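PDB 6OYC: glycosylation Associate Protein 2 from Streptococcus agalactiae serotype V, which probably acts with its partner Gap proteins in the glycosylation and export of a serine-rich adhesin through the accessory Sec system. Local coordinates for residues B[377-380]-B[381-385]. Residues are numbered along the deposited sequence; the frame is centred on the assembly and turned at random.
Sequences ATYH and GAKLN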
loop_
_atom_site.group_PDB
_atom_site.type_symbol
_atom_site.label_atom_id
_atom_site.label_comp_id
_atom_site.label_asym_id
_atom_site.label_seq_id
_atom_site.Cartn_x
_atom_site.Cartn_y
_atom_site.Cartn_z
ATOM N N ALA B 377 -13.177 5.438 -4.677
ATOM C CA ALA B 377 -13.212 5.727 -6.110
ATOM C C ALA B 377 -14.199 6.844 -6.425
ATOM O O ALA B 377 -13.877 7.764 -7.181
ATOM C CB ALA B 377 -13.547 4.461 -6.903
ATOM N N THR B 378 -15.383 6.812 -5.816
ATOM C CA THR B 378 -16.391 7.835 -6.097
ATOM C C THR B 378 -16.119 9.138 -5.344
ATOM O O THR B 378 -16.219 10.223 -5.928
ATOM C CB THR B 378 -17.786 7.294 -5.759
ATOM O OG1 THR B 378 -17.974 6.013 -6.382
ATOM C CG2 THR B 378 -18.853 8.240 -6.252
ATOM N N TYR B 379 -15.767 9.059 -4.055
ATOM C CA TYR B 379 -15.534 10.274 -3.272
ATOM C C TYR B 379 -14.401 11.105 -3.858
ATOM O O TYR B 379 -14.503 12.337 -3.942
ATOM C CB TYR B 379 -15.237 9.912 -1.809
ATOM C CG TYR B 379 -14.973 11.085 -0.874
ATOM C CD1 TYR B 379 -13.692 11.606 -0.726
ATOM C CD2 TYR B 379 -16.000 11.661 -0.131
ATOM C CE1 TYR B 379 -13.445 12.680 0.127
ATOM C CE2 TYR B 379 -15.757 12.731 0.732
ATOM C CZ TYR B 379 -14.478 13.230 0.856
ATOM O OH TYR B 379 -14.209 14.283 1.712
ATOM N N HIS B 380 -13.305 10.454 -4.252
ATOM C CA HIS B 380 -12.189 11.206 -4.818
ATOM C C HIS B 380 -12.395 11.472 -6.308
ATOM O O HIS B 380 -11.849 12.449 -6.838
ATOM C CB HIS B 380 -10.868 10.465 -4.549
ATOM C CG HIS B 380 -10.512 10.383 -3.091
ATOM N ND1 HIS B 380 -10.059 11.470 -2.371
ATOM C CD2 HIS B 380 -10.572 9.352 -2.211
ATOM C CE1 HIS B 380 -9.845 11.112 -1.116
ATOM N NE2 HIS B 380 -10.151 9.833 -0.990
ATOM N N GLY B 381 -13.181 10.624 -6.988
ATOM C CA GLY B 381 -13.548 10.890 -8.373
ATOM C C GLY B 381 -14.143 12.271 -8.568
ATOM O O GLY B 381 -13.842 12.956 -9.548
ATOM N N ALA B 382 -14.961 12.712 -7.608
ATOM C CA ALA B 382 -15.504 14.068 -7.610
ATOM C C ALA B 382 -14.439 15.142 -7.823
ATOM O O ALA B 382 -14.733 16.200 -8.387
ATOM C CB ALA B 382 -16.250 14.313 -6.292
ATOM N N LYS B 383 -13.210 14.903 -7.384
ATOM C CA LYS B 383 -12.146 15.877 -7.576
ATOM C C LYS B 383 -11.323 15.609 -8.819
ATOM O O LYS B 383 -10.432 16.407 -9.142
ATOM C CB LYS B 383 -11.218 15.905 -6.363
ATOM C CG LYS B 383 -11.716 16.777 -5.234
ATOM C CD LYS B 383 -12.760 16.024 -4.428
ATOM C CE LYS B 383 -12.698 16.349 -2.945
ATOM N NZ LYS B 383 -13.501 15.332 -2.190
ATOM N N LEU B 384 -11.592 14.512 -9.521
ATOM C CA LEU B 384 -10.737 14.097 -10.615
ATOM C C LEU B 384 -11.424 14.094 -11.973
ATOM O O LEU B 384 -10.720 14.039 -12.993
ATOM C CB LEU B 384 -10.161 12.701 -10.331
ATOM C CG LEU B 384 -9.139 12.662 -9.193
ATOM C CD1 LEU B 384 -8.976 11.253 -8.653
ATOM C CD2 LEU B 384 -7.829 13.199 -9.683
ATOM N N ASN B 385 -12.758 14.165 -12.020
ATOM C CA ASN B 385 -13.547 14.148 -13.251
ATOM C C ASN B 385 -13.050 13.041 -14.196
ATOM O O ASN B 385 -12.628 13.332 -15.316
ATOM C CB ASN B 385 -13.519 15.508 -13.941
ATOM C CG ASN B 385 -14.670 15.698 -14.918
ATOM O OD1 ASN B 385 -15.300 14.740 -15.362
ATOM N ND2 ASN B 385 -14.947 16.949 -15.256
HETATM O O HOH W 1 -10.671 14.342 -1.656
#
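Lys383 folds back over the preceding helical turn and sets its ammonium against the ring of Tyr379, an off-centre cation-pi contact in which NZ lies 4.0 Å from the ring centroid and 3.5 Å from Tyr379 CE1. Bends at chi2 (81°) and chi3 of the lysine turn the chain back toward the helix. Ser442 OG accepts a hydrogen bond from NZ and donates one to Tyr379 O, while Glu344 bonds the tyrosine hydroxyl, tying the pair to helices 429-444 and 341-358. A water joins NZ weakly to His380 ND1, and the imidazole, with one face against Tyr379 CD1, is anchored through NE2 to Tyr337 O.

The backbone of His380 marks a change in bonding. Gly381 N still reaches Ala377 O at 2.9 Å, and Ala382 N reaches Thr378 O at 3.3 Å, but Lys383 N turns to His380 O, three residues back, at 2.9 Å. Gly381 O accepts from both Leu384 N (2.7 Å) and Asn385 N (3.0 Å), and the Leu384 side chain packs on Leu365 and Leu367. The turn follows helix 372-381, which follows the putative GxSxG nucleophile elbow, and leads to strand 388-392, a helix-to-strand connection typical of the alpha/beta-hydrolase fold.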